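Local coordinates for phosphate ABC transporter, phosphate-binding protein (Clostridium perfringens, PDB 4GD5), which probably captures phosphate outside the membrane, as the substrate-binding component of an ABC transporter, and hands it on for import, at residues R93-E98 against L242-E247; H119-V124 against G198-I203; K125-V130 against S216-D221. One frame throughout, in Å; residues are numbered along the deposited sequence.

Overall arrangement
From the N terminus, the chain passes through the first lobe to R93-E98, just after strand 88-91, then runs along strand 105-119 to H119-V124 and K125-V130, beyond the chain's centre. Contact 2 closes a loop when G198-I203 returns, tying the end of strand 105-119 to the start of strand 202-207. Contact 3 closes another, tying strand 126-127 and the start of helix 129-136 to strand 215-220; their segments alternate, so these loops cross, and I203 CD1 lies 3.7 Å from L127 CD1. Contact 1 closes last, its loop enclosing both others, and ties the loop after strand 88-91 to strand 238-245. Its centre lies about 35 Å from contact 2's and 30 Å from contact 3's.

Contact 1: residues R93-E98 against L242-E247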
ATOM      1  N   ARG A  93      -3.256   3.096  -5.183  1.00  7.25           N
ATOM      2  CA  ARG A  93      -4.697   3.010  -5.386  1.00  6.83           C
ATOM      3  C   ARG A  93      -5.022   3.584  -6.731  1.00 11.74           C
ATOM      4  O   ARG A  93      -4.222   4.356  -7.286  1.00 11.38           O
ATOM      5  CB  ARG A  93      -5.472   3.789  -4.290  1.00  7.88           C
ATOM      6  CG  ARG A  93      -5.072   5.292  -4.144  1.00 10.26           C
ATOM      7  CD  ARG A  93      -6.186   6.076  -3.451  1.00 14.44           C
ATOM      8  NE  ARG A  93      -5.822   7.473  -3.165  1.00 10.63           N
ATOM      9  CZ  ARG A  93      -5.808   8.456  -4.061  1.00 17.23           C
ATOM     10  NH1 ARG A  93      -6.113   8.211  -5.332  1.00 11.62           N
ATOM     11  NH2 ARG A  93      -5.500   9.694  -3.693  1.00  9.95           N
ATOM     12  N   ASP A  94      -6.227   3.285  -7.228  1.00 10.55           N
ATOM     13  CA  ASP A  94      -6.704   3.934  -8.431  1.00  8.88           C
ATOM     14  C   ASP A  94      -6.920   5.405  -8.116  1.00 12.45           C
ATOM     15  O   ASP A  94      -7.127   5.779  -6.952  1.00 11.14           O
ATOM     16  CB  ASP A  94      -8.009   3.290  -8.922  1.00 11.06           C
ATOM     17  CG  ASP A  94      -7.739   2.030  -9.725  1.00 19.42           C
ATOM     18  OD1 ASP A  94      -7.118   2.136 -10.815  1.00 18.35           O
ATOM     19  OD2 ASP A  94      -8.064   0.946  -9.234  1.00 23.15           O
ATOM     20  N   LEU A  95      -6.853   6.249  -9.147  1.00 11.18           N
ATOM     21  CA  LEU A  95      -7.060   7.667  -8.958  1.00 11.36           C
ATOM     22  C   LEU A  95      -8.515   7.952  -8.633  1.00 15.55           C
ATOM     23  O   LEU A  95      -9.422   7.314  -9.175  1.00 15.40           O
ATOM     24  CB  LEU A  95      -6.594   8.427 -10.202  1.00 11.37           C
ATOM     25  CG  LEU A  95      -5.178   9.058 -10.079  1.00 15.38           C
ATOM     26  CD1 LEU A  95      -4.105   8.005  -9.794  1.00 14.91           C
ATOM     27  CD2 LEU A  95      -4.806   9.808 -11.358  1.00 17.55           C
ATOM     28  N   LYS A  96      -8.728   8.864  -7.674  1.00 15.83           N
ATOM     29  CA  LYS A  96     -10.062   9.287  -7.271  1.00 16.31           C
ATOM     30  C   LYS A  96     -10.680  10.078  -8.409  1.00 20.50           C
ATOM     31  O   LYS A  96      -9.949  10.620  -9.243  1.00 19.99           O
ATOM     32  CB  LYS A  96      -9.977  10.157  -6.012  1.00 18.33           C
ATOM     33  CG  LYS A  96      -9.529   9.441  -4.767  1.00 28.57           C
ATOM     34  CD  LYS A  96      -9.967  10.233  -3.554  1.00 42.88           C
ATOM     35  CE  LYS A  96      -9.478   9.577  -2.310  1.00 56.40           C
ATOM     36  NZ  LYS A  96      -8.126  10.049  -1.936  1.00 69.31           N
ATOM     37  N   GLY A  97     -12.002  10.167  -8.429  1.00 18.59           N
ATOM     38  CA  GLY A  97     -12.696  10.937  -9.453  1.00 18.55           C
ATOM     39  C   GLY A  97     -12.162  12.356  -9.626  1.00 20.15           C
ATOM     40  O   GLY A  97     -11.833  12.774 -10.745  1.00 18.51           O
ATOM     41  N   GLU A  98     -12.018  13.098  -8.526  1.00 17.40           N
ATOM     42  CA  GLU A  98     -11.512  14.475  -8.605  1.00 17.94           C
ATOM     43  C   GLU A  98     -10.085  14.528  -9.232  1.00 22.60           C
ATOM     44  O   GLU A  98      -9.799  15.475  -9.965  1.00 23.90           O
ATOM     45  CB  GLU A  98     -11.553  15.141  -7.209  1.00 20.17           C
ATOM     46  CG  GLU A  98     -11.439  16.654  -7.232  1.00 33.99           C
ATOM     47  CD  GLU A  98     -11.599  17.308  -5.874  1.00 63.50           C
ATOM     48  OE1 GLU A  98     -12.637  17.974  -5.664  1.00 66.38           O
ATOM     49  OE2 GLU A  98     -10.703  17.134  -5.015  1.00 53.78           O
ATOM     50  N   LEU A 242       0.606   2.380  -9.124  1.00  6.48           N
ATOM     51  CA  LEU A 242       0.634   3.167 -10.357  1.00  6.93           C
ATOM     52  C   LEU A 242       1.744   4.174 -10.385  1.00 10.13           C
ATOM     53  O   LEU A 242       2.021   4.813  -9.370  1.00  9.44           O
ATOM     54  CB  LEU A 242      -0.694   3.968 -10.501  1.00  7.36           C
ATOM     55  CG  LEU A 242      -2.026   3.195 -10.514  1.00 11.15           C
ATOM     56  CD1 LEU A 242      -3.220   4.166 -10.553  1.00 12.82           C
ATOM     57  CD2 LEU A 242      -2.115   2.272 -11.698  1.00 14.14           C
ATOM     58  N   ALA A 243       2.328   4.381 -11.580  1.00  7.21           N
ATOM     59  CA  ALA A 243       3.235   5.500 -11.834  1.00  8.01           C
ATOM     60  C   ALA A 243       2.401   6.449 -12.656  1.00 11.96           C
ATOM     61  O   ALA A 243       1.797   6.012 -13.644  1.00 13.31           O
ATOM     62  CB  ALA A 243       4.479   5.038 -12.589  1.00  9.00           C
ATOM     63  N   VAL A 244       2.234   7.698 -12.195  1.00  8.01           N
ATOM     64  CA  VAL A 244       1.384   8.649 -12.892  1.00  8.44           C
ATOM     65  C   VAL A 244       2.223   9.847 -13.334  1.00 12.52           C
ATOM     66  O   VAL A 244       3.190  10.224 -12.649  1.00 12.32           O
ATOM     67  CB  VAL A 244       0.139   9.094 -12.075  1.00 12.38           C
ATOM     68  CG1 VAL A 244      -0.719   7.893 -11.686  1.00 12.02           C
ATOM     69  CG2 VAL A 244       0.524   9.919 -10.840  1.00 11.91           C
ATOM     70  N   TYR A 245       1.869  10.448 -14.471  1.00  9.11           N
ATOM     71  CA  TYR A 245       2.646  11.585 -14.947  1.00  9.40           C
ATOM     72  C   TYR A 245       1.883  12.401 -15.973  1.00 14.41           C
ATOM     73  O   TYR A 245       0.931  11.903 -16.576  1.00 14.37           O
ATOM     74  CB  TYR A 245       3.983  11.090 -15.584  1.00  9.80           C
ATOM     75  CG  TYR A 245       3.811  10.133 -16.746  1.00 11.38           C
ATOM     76  CD1 TYR A 245       3.751   8.754 -16.539  1.00 12.72           C
ATOM     77  CD2 TYR A 245       3.734  10.603 -18.056  1.00 14.12           C
ATOM     78  CE1 TYR A 245       3.615   7.869 -17.609  1.00 15.88           C
ATOM     79  CE2 TYR A 245       3.571   9.730 -19.126  1.00 15.97           C
ATOM     80  CZ  TYR A 245       3.515   8.364 -18.898  1.00 20.44           C
ATOM     81  OH  TYR A 245       3.367   7.505 -19.960  1.00 25.25           O
ATOM     82  N   LYS A 246       2.316  13.648 -16.173  1.00 13.98           N
ATOM     83  CA  LYS A 246       1.788  14.482 -17.250  1.00 16.13           C
ATOM     84  C   LYS A 246       2.649  14.192 -18.484  1.00 22.44           C
ATOM     85  O   LYS A 246       3.880  14.246 -18.391  1.00 21.23           O
ATOM     86  CB  LYS A 246       1.796  15.984 -16.883  1.00 19.97           C
ATOM     87  CG  LYS A 246       0.828  16.374 -15.761  1.00 26.69           C
ATOM     88  CD  LYS A 246      -0.659  16.412 -16.185  1.00 42.63           C
ATOM     89  CE  LYS A 246      -1.014  17.639 -16.998  1.00 60.91           C
ATOM     90  NZ  LYS A 246      -2.431  17.618 -17.445  1.00 73.98           N
ATOM     91  N   GLU A 247       2.022  13.857 -19.624  1.00 26.07           N
ATOM     92  CA  GLU A 247       2.731  13.561 -20.877  1.00 27.36           C
ATOM     93  C   GLU A 247       3.779  14.640 -21.246  1.00 32.04           C
ATOM     94  O   GLU A 247       4.864  14.293 -21.713  1.00 32.65           O
ATOM     95  CB  GLU A 247       1.724  13.403 -22.030  1.00 30.59           C
ATOM     96  CG  GLU A 247       2.271  12.645 -23.225  1.00 45.21           C
ATOM     97  CD  GLU A 247       1.919  11.170 -23.246  1.00 71.66           C
ATOM     98  OE1 GLU A 247       0.882  10.820 -23.855  1.00 73.90           O
ATOM     99  OE2 GLU A 247       2.687  10.364 -22.674  1.00 65.57           O
TER
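L242 and V244 of strand 238-245 present methyl groups to L95, which lies in the loop leading from strand 88-91 to helix 97-100. The tight part is small and apolar. L95 CD1 meets V244 CG1 at 3.9 Å and L242 CD1 at 4.0 Å, so one methyl branch serves both partners, and its side chain runs at a slant to each. In L242, CG is anti to the carbonyl carbon (chi1 -58°), which carries CD1 toward the loop until it lies 3.4 Å from R93 O. That carbonyl oxygen is buried by the contact and has no hydrogen-bonding partner in the model; a methyl group is its neighbour instead. No hydrogen bond joins the two segments, and only 156 Å² is buried between them.

The other side is looser and polar. D94 is exposed, and its OD1 comes no nearer to L242 CD1 than 4.4 Å. R93 turns away from the strand and closes back on its own loop: NH1 donates to D94 O at 3.1 Å, with the oxygen 4° out of the guanidinium plane, while CG of K96 lies above one guanidinium face, offset toward its rim. The same NH1 forms a salt bridge with E99, and NH2 bonds to S75, fixing the group's rotation.

I78 of helix 74-83 touches L95 and A81 touches V244, placing the methyl cluster between helix and sheet. Backbone bonds of L242 to A91 and of V244 to G89 show strand 238-245 pairing antiparallel with strand 88-91, as expected of the mixed alpha/beta lobe of a periplasmic-binding-protein fold.

Contact 2: residues H119-V124 against G198-I203; sequences HKNNPV and GNENAI
Two type I beta turns, H119-N122 and N199-A202, meet at one end of the sheet, where strand 105-119 finishes and strand 202-207 begins. The central contact is a CH-pi interaction: E200 CG sits over the imidazole of H119, 3.6 Å from the ring centroid and 8° off the ring normal. In H119 the CG lies anti to the backbone nitrogen (chi1 -172°), which swings the ring across the second turn so that H119 CG also lies 3.6 Å from E200 CA. The E200 chain continues extended past CG, and its carboxylate is inclined by 26° to the ring. Its OE2 is 4.5 Å from H119 NE2, and the two are not in contact.

The ring is also held from its own turn. N121 N donates to H119 ND1 at 3.0 Å, tilted from the ring plane, so ND1 acts as acceptor here, and the bond fixes the ring's rotation. At the rim, the N121 amide stands nearly perpendicular to the E200 carboxylate, with ND2 and OE2 3.8 Å apart and not hydrogen-bonded.

No direct hydrogen bond crosses the contact; one water makes the polar link with four bonds. It accepts from H119 N and N122 ND2, and donates to E200 O and A202 O, each at 2.7 Å. N122 is steadied by using OD1 for V124 N, while N199 OD1 receives N201 N in the carbonyl plane. Beyond the contact, W143 NE1 binds N201 O. Asx turns begin at N122, the last residue of one beta turn, and at N199, the first of the other; with the shared water they mark the end of an antiparallel strand pair.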
ATOM      1  N   HIS A 119      -0.113  -8.299  16.287  1.00  9.14           N
ATOM      2  CA  HIS A 119       1.112  -8.647  16.973  1.00 10.13           C
ATOM      3  C   HIS A 119       1.312 -10.161  16.772  1.00 14.17           C
ATOM      4  O   HIS A 119       0.319 -10.898  16.648  1.00 12.48           O
ATOM      5  CB  HIS A 119       0.987  -8.279  18.457  1.00 10.95           C
ATOM      6  CG  HIS A 119       2.264  -8.419  19.218  1.00 14.89           C
ATOM      7  ND1 HIS A 119       2.669  -9.638  19.718  1.00 16.93           N
ATOM      8  CD2 HIS A 119       3.139  -7.466  19.613  1.00 16.76           C
ATOM      9  CE1 HIS A 119       3.806  -9.405  20.358  1.00 17.98           C
ATOM     10  NE2 HIS A 119       4.129  -8.106  20.323  1.00 17.96           N
ATOM     11  N   LYS A 120       2.557 -10.622  16.680  1.00 13.25           N
ATOM     12  CA  LYS A 120       2.831 -12.039  16.435  1.00 14.36           C
ATOM     13  C   LYS A 120       2.294 -12.967  17.547  1.00 18.62           C
ATOM     14  O   LYS A 120       2.120 -14.163  17.302  1.00 20.64           O
ATOM     15  CB  LYS A 120       4.341 -12.292  16.206  1.00 18.68           C
ATOM     16  CG  LYS A 120       5.256 -11.920  17.350  1.00 22.57           C
ATOM     17  CD  LYS A 120       6.716 -12.153  16.970  1.00 33.42           C
ATOM     18  CE  LYS A 120       7.677 -11.625  18.012  1.00 54.86           C
ATOM     19  NZ  LYS A 120       7.642 -12.421  19.271  1.00 67.35           N
ATOM     20  N   ASN A 121       2.017 -12.430  18.743  1.00 14.81           N
ATOM     21  CA  ASN A 121       1.540 -13.236  19.866  1.00 14.35           C
ATOM     22  C   ASN A 121       0.019 -13.310  19.959  1.00 16.07           C
ATOM     23  O   ASN A 121      -0.498 -13.998  20.838  1.00 15.91           O
ATOM     24  CB  ASN A 121       2.114 -12.704  21.183  1.00 15.69           C
ATOM     25  CG  ASN A 121       3.586 -12.993  21.325  1.00 37.30           C
ATOM     26  OD1 ASN A 121       4.180 -13.758  20.548  1.00 32.79           O
ATOM     27  ND2 ASN A 121       4.207 -12.391  22.321  1.00 30.41           N
ATOM     28  N   ASN A 122      -0.700 -12.629  19.061  1.00 12.64           N
ATOM     29  CA  ASN A 122      -2.162 -12.659  19.111  1.00 11.51           C
ATOM     30  C   ASN A 122      -2.671 -14.061  18.720  1.00 14.91           C
ATOM     31  O   ASN A 122      -2.312 -14.547  17.634  1.00 14.04           O
ATOM     32  CB  ASN A 122      -2.748 -11.591  18.179  1.00 12.52           C
ATOM     33  CG  ASN A 122      -4.218 -11.281  18.422  1.00 15.33           C
ATOM     34  OD1 ASN A 122      -5.042 -12.151  18.737  1.00 12.14           O
ATOM     35  ND2 ASN A 122      -4.575 -10.015  18.305  1.00 11.14           N
ATOM     36  N   PRO A 123      -3.532 -14.710  19.555  1.00 12.43           N
ATOM     37  CA  PRO A 123      -4.061 -16.041  19.171  1.00 13.81           C
ATOM     38  C   PRO A 123      -5.079 -16.004  18.014  1.00 16.14           C
ATOM     39  O   PRO A 123      -5.395 -17.061  17.459  1.00 13.31           O
ATOM     40  CB  PRO A 123      -4.744 -16.539  20.455  1.00 15.72           C
ATOM     41  CG  PRO A 123      -5.154 -15.271  21.166  1.00 18.92           C
ATOM     42  CD  PRO A 123      -4.044 -14.290  20.880  1.00 14.36           C
ATOM     43  N   VAL A 124      -5.631 -14.819  17.684  1.00 12.95           N
ATOM     44  CA  VAL A 124      -6.597 -14.671  16.578  1.00 11.01           C
ATOM     45  C   VAL A 124      -5.822 -14.638  15.260  1.00 12.56           C
ATOM     46  O   VAL A 124      -5.022 -13.728  15.038  1.00 12.33           O
ATOM     47  CB  VAL A 124      -7.526 -13.435  16.736  1.00 14.02           C
ATOM     48  CG1 VAL A 124      -8.506 -13.340  15.565  1.00 13.42           C
ATOM     49  CG2 VAL A 124      -8.281 -13.485  18.052  1.00 14.00           C
ATOM     50  N   GLY A 198       4.917  -3.339  18.458  1.00 13.83           N
ATOM     51  CA  GLY A 198       5.092  -2.985  19.862  1.00 14.08           C
ATOM     52  C   GLY A 198       3.873  -3.051  20.755  1.00 15.58           C
ATOM     53  O   GLY A 198       3.990  -2.759  21.945  1.00 15.62           O
ATOM     54  N   ASN A 199       2.703  -3.458  20.224  1.00 12.08           N
ATOM     55  CA  ASN A 199       1.496  -3.503  21.043  1.00 11.33           C
ATOM     56  C   ASN A 199       0.749  -4.826  20.816  1.00 13.63           C
ATOM     57  O   ASN A 199       0.207  -5.051  19.739  1.00 11.56           O
ATOM     58  CB  ASN A 199       0.613  -2.292  20.710  1.00 11.24           C
ATOM     59  CG  ASN A 199      -0.537  -2.094  21.683  1.00 20.02           C
ATOM     60  OD1 ASN A 199      -1.242  -3.045  22.058  1.00 13.21           O
ATOM     61  ND2 ASN A 199      -0.738  -0.843  22.116  1.00 13.08           N
ATOM     62  N   GLU A 200       0.690  -5.688  21.841  1.00 11.42           N
ATOM     63  CA  GLU A 200       0.081  -7.016  21.699  1.00 11.52           C
ATOM     64  C   GLU A 200      -1.398  -6.988  21.308  1.00 13.65           C
ATOM     65  O   GLU A 200      -1.874  -7.958  20.705  1.00 13.00           O
ATOM     66  CB  GLU A 200       0.278  -7.843  22.972  1.00 13.58           C
ATOM     67  CG  GLU A 200       1.747  -8.220  23.136  1.00 20.08           C
ATOM     68  CD  GLU A 200       2.094  -9.379  24.051  1.00 42.51           C
ATOM     69  OE1 GLU A 200       1.218 -10.241  24.287  1.00 39.47           O
ATOM     70  OE2 GLU A 200       3.263  -9.451  24.490  1.00 39.20           O
ATOM     71  N   ASN A 201      -2.104  -5.873  21.572  1.00  9.85           N
ATOM     72  CA  ASN A 201      -3.540  -5.770  21.279  1.00  9.02           C
ATOM     73  C   ASN A 201      -3.854  -4.988  20.008  1.00 10.90           C
ATOM     74  O   ASN A 201      -5.039  -4.777  19.694  1.00  9.61           O
ATOM     75  CB  ASN A 201      -4.242  -5.114  22.464  1.00 10.86           C
ATOM     76  CG  ASN A 201      -4.238  -6.009  23.683  1.00 18.20           C
ATOM     77  OD1 ASN A 201      -4.406  -7.231  23.598  1.00 14.20           O
ATOM     78  ND2 ASN A 201      -3.963  -5.430  24.821  1.00 16.68           N
ATOM     79  N   ALA A 202      -2.829  -4.628  19.234  1.00  7.76           N
ATOM     80  CA  ALA A 202      -3.051  -3.807  18.048  1.00  7.76           C
ATOM     81  C   ALA A 202      -3.426  -4.584  16.790  1.00 10.75           C
ATOM     82  O   ALA A 202      -3.033  -5.742  16.615  1.00 10.75           O
ATOM     83  CB  ALA A 202      -1.811  -2.976  17.753  1.00  9.18           C
ATOM     84  N   ILE A 203      -4.109  -3.875  15.872  1.00  6.31           N
ATOM     85  CA  ILE A 203      -4.431  -4.349  14.525  1.00  6.50           C
ATOM     86  C   ILE A 203      -4.208  -3.174  13.568  1.00  8.83           C
ATOM     87  O   ILE A 203      -4.572  -2.046  13.892  1.00 10.07           O
ATOM     88  CB  ILE A 203      -5.856  -4.949  14.393  1.00  8.92           C
ATOM     89  CG1 ILE A 203      -6.051  -5.566  12.979  1.00  8.49           C
ATOM     90  CG2 ILE A 203      -6.948  -3.899  14.689  1.00 11.53           C
ATOM     91  CD1 ILE A 203      -7.413  -6.284  12.805  1.00 10.82           C
TER
HETATM   92  O   HOH W   1      -2.578  -7.923  18.065  1.00 11.09           O

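Contact 3: residues K125-V130 against S216-D221; sequences KDLTLV and SAVKVD
The flat carboxylates of D126 and D221 mark two ends of a short parallel beta pairing, in which D126 is matched with K219 and L127 with V220. The K219 chain runs beside the D126 side chain, pointing the same way; D126 OD1 has CB of K219 at 3.4 Å and its NZ at 3.3 Å, a salt bridge whose hydrogen bond is weak. A water donates to the same OD1 and, weakly, to K219 O. The D221 carboxylate lies across T128, and its OD2 is approached from above the plane by L129 N.

Three backbone bonds set the register: K219 N to K125 O, L127 N to K219 O, and D221 N to L127 O. The middle one arrives almost in line with the carbonyl, at a C=O...N angle of 173°. Between them V220 CA makes a CA-H...O contact with L127 O at 3.2 Å.

L127 and V220 point to the sheet face opposite D126 and K219. L127 CD1 meets V218 CG2 at 4.0 Å, and I132 of helix 129-136 touches both L127 and V220, so the helix that follows strand 126-127 packs on this apolar face. T128 is that helix's N-cap: its OG1, placed between the backbone nitrogen and carbonyl carbon (chi1 67°), accepts from Q131 N.

D221 also binds the start of this helix, from just past the end of strand 215-220. Its OD2 receives L129 N at 3.0 Å, while OD1 rests 3.2 Å from T128 CB and takes a hydrogen from a water that also accepts from V130 N.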
ATOM      1  N   LYS A 125      -6.079 -15.615  14.390  1.00 10.22           N
ATOM      2  CA  LYS A 125      -5.383 -15.757  13.094  1.00  9.73           C
ATOM      3  C   LYS A 125      -6.331 -15.600  11.901  1.00 12.80           C
ATOM      4  O   LYS A 125      -5.906 -15.763  10.755  1.00 10.93           O
ATOM      5  CB  LYS A 125      -4.742 -17.161  12.985  1.00 13.33           C
ATOM      6  CG  LYS A 125      -3.969 -17.655  14.198  1.00 25.38           C
ATOM      7  CD  LYS A 125      -2.628 -17.000  14.325  1.00 31.82           C
ATOM      8  CE  LYS A 125      -1.740 -17.775  15.264  1.00 40.91           C
ATOM      9  NZ  LYS A 125      -0.320 -17.374  15.101  1.00 52.37           N
ATOM     10  N   ASP A 126      -7.628 -15.398  12.192  1.00 10.17           N
ATOM     11  CA  ASP A 126      -8.688 -15.342  11.203  1.00  9.64           C
ATOM     12  C   ASP A 126      -9.678 -14.256  11.495  1.00 12.89           C
ATOM     13  O   ASP A 126     -10.147 -14.144  12.628  1.00 13.79           O
ATOM     14  CB  ASP A 126      -9.446 -16.673  11.194  1.00 11.31           C
ATOM     15  CG  ASP A 126      -8.646 -17.788  10.594  1.00 17.95           C
ATOM     16  OD1 ASP A 126      -8.657 -17.918   9.353  1.00 19.07           O
ATOM     17  OD2 ASP A 126      -7.979 -18.512  11.360  1.00 20.24           O
ATOM     18  N   LEU A 127     -10.052 -13.504  10.446  1.00  9.00           N
ATOM     19  CA  LEU A 127     -11.105 -12.486  10.503  1.00  8.60           C
ATOM     20  C   LEU A 127     -11.913 -12.516   9.231  1.00 10.69           C
ATOM     21  O   LEU A 127     -11.358 -12.772   8.169  1.00 10.32           O
ATOM     22  CB  LEU A 127     -10.549 -11.062  10.716  1.00  8.11           C
ATOM     23  CG  LEU A 127      -9.803 -10.788  12.021  1.00 11.88           C
ATOM     24  CD1 LEU A 127      -9.125  -9.436  11.960  1.00 11.55           C
ATOM     25  CD2 LEU A 127     -10.751 -10.871  13.243  1.00 14.06           C
ATOM     26  N   THR A 128     -13.218 -12.257   9.325  1.00  7.34           N
ATOM     27  CA  THR A 128     -14.046 -12.110   8.131  1.00  8.08           C
ATOM     28  C   THR A 128     -13.977 -10.647   7.724  1.00 11.36           C
ATOM     29  O   THR A 128     -13.679  -9.791   8.565  1.00 10.61           O
ATOM     30  CB  THR A 128     -15.500 -12.552   8.386  1.00 13.09           C
ATOM     31  OG1 THR A 128     -16.118 -11.655   9.318  1.00 11.62           O
ATOM     32  CG2 THR A 128     -15.619 -14.001   8.836  1.00 12.95           C
ATOM     33  N   LEU A 129     -14.309 -10.333   6.460  1.00  9.59           N
ATOM     34  CA  LEU A 129     -14.346  -8.930   6.029  1.00  8.29           C
ATOM     35  C   LEU A 129     -15.417  -8.166   6.828  1.00 11.48           C
ATOM     36  O   LEU A 129     -15.246  -6.986   7.116  1.00 10.92           O
ATOM     37  CB  LEU A 129     -14.620  -8.844   4.536  1.00  8.88           C
ATOM     38  CG  LEU A 129     -14.216  -7.550   3.821  1.00 13.26           C
ATOM     39  CD1 LEU A 129     -12.680  -7.342   3.867  1.00 12.39           C
ATOM     40  CD2 LEU A 129     -14.664  -7.587   2.364  1.00 17.34           C
ATOM     41  N   VAL A 130     -16.493  -8.858   7.235  1.00  9.26           N
ATOM     42  CA  VAL A 130     -17.558  -8.247   8.053  1.00  9.51           C
ATOM     43  C   VAL A 130     -16.984  -7.897   9.436  1.00 12.85           C
ATOM     44  O   VAL A 130     -17.231  -6.792   9.928  1.00 12.21           O
ATOM     45  CB  VAL A 130     -18.802  -9.168   8.136  1.00 13.35           C
ATOM     46  CG1 VAL A 130     -19.743  -8.774   9.282  1.00 14.17           C
ATOM     47  CG2 VAL A 130     -19.548  -9.178   6.806  1.00 13.68           C
ATOM     48  N   SER A 216       2.013 -10.701  12.328  1.00 10.64           N
ATOM     49  CA  SER A 216       1.234 -11.790  11.736  1.00 10.47           C
ATOM     50  C   SER A 216       0.083 -11.235  10.909  1.00 12.97           C
ATOM     51  O   SER A 216      -0.713 -10.455  11.436  1.00 12.24           O
ATOM     52  CB  SER A 216       0.698 -12.737  12.811  1.00 13.30           C
ATOM     53  OG  SER A 216       1.782 -13.412  13.430  1.00 22.42           O
ATOM     54  N   ALA A 217      -0.012 -11.635   9.617  1.00 10.91           N
ATOM     55  CA  ALA A 217      -1.147 -11.271   8.773  1.00  9.20           C
ATOM     56  C   ALA A 217      -2.245 -12.289   9.010  1.00 11.48           C
ATOM     57  O   ALA A 217      -1.980 -13.501   8.973  1.00 11.94           O
ATOM     58  CB  ALA A 217      -0.744 -11.262   7.297  1.00  9.88           C
ATOM     59  N   VAL A 218      -3.473 -11.833   9.254  1.00  7.62           N
ATOM     60  CA  VAL A 218      -4.569 -12.782   9.457  1.00  7.49           C
ATOM     61  C   VAL A 218      -5.037 -13.326   8.101  1.00  9.17           C
ATOM     62  O   VAL A 218      -4.856 -12.662   7.074  1.00  8.89           O
ATOM     63  CB  VAL A 218      -5.768 -12.150  10.230  1.00 11.03           C
ATOM     64  CG1 VAL A 218      -5.343 -11.621  11.605  1.00 10.46           C
ATOM     65  CG2 VAL A 218      -6.450 -11.054   9.424  1.00 10.02           C
ATOM     66  N   LYS A 219      -5.704 -14.487   8.117  1.00  6.48           N
ATOM     67  CA  LYS A 219      -6.401 -14.999   6.953  1.00  5.24           C
ATOM     68  C   LYS A 219      -7.712 -14.233   6.908  1.00 10.30           C
ATOM     69  O   LYS A 219      -8.291 -13.994   7.973  1.00 10.19           O
ATOM     70  CB  LYS A 219      -6.639 -16.520   7.054  1.00  7.37           C
ATOM     71  CG  LYS A 219      -5.373 -17.361   6.843  1.00 12.49           C
ATOM     72  CD  LYS A 219      -5.662 -18.883   6.961  1.00 20.49           C
ATOM     73  CE  LYS A 219      -5.662 -19.326   8.413  1.00 33.90           C
ATOM     74  NZ  LYS A 219      -6.626 -20.407   8.690  1.00 58.97           N
ATOM     75  N   VAL A 220      -8.175 -13.829   5.712  1.00  9.11           N
ATOM     76  CA  VAL A 220      -9.419 -13.044   5.584  1.00  7.37           C
ATOM     77  C   VAL A 220     -10.466 -13.960   4.936  1.00 10.72           C
ATOM     78  O   VAL A 220     -10.281 -14.388   3.796  1.00  9.92           O
ATOM     79  CB  VAL A 220      -9.213 -11.720   4.813  1.00  9.82           C
ATOM     80  CG1 VAL A 220     -10.554 -10.993   4.608  1.00 10.09           C
ATOM     81  CG2 VAL A 220      -8.210 -10.798   5.544  1.00  9.71           C
ATOM     82  N   ASP A 221     -11.573 -14.256   5.664  1.00  9.23           N
ATOM     83  CA  ASP A 221     -12.622 -15.170   5.171  1.00  8.94           C
ATOM     84  C   ASP A 221     -11.984 -16.503   4.702  1.00 10.88           C
ATOM     85  O   ASP A 221     -12.342 -17.051   3.643  1.00  9.61           O
ATOM     86  CB  ASP A 221     -13.473 -14.512   4.059  1.00 10.69           C
ATOM     87  CG  ASP A 221     -14.268 -13.311   4.536  1.00 16.55           C
ATOM     88  OD1 ASP A 221     -15.211 -13.505   5.325  1.00 13.99           O
ATOM     89  OD2 ASP A 221     -13.947 -12.174   4.109  1.00 17.98           O
TER
HETATM   90  O   HOH W   2       1.691 -15.412  15.033  1.00 20.84           O
HETATM   91  O   HOH W   3     -10.114 -16.160   8.041  1.00  8.91           O
HETATM   92  O   HOH W   4     -17.239 -11.518   5.560  1.00 13.59           O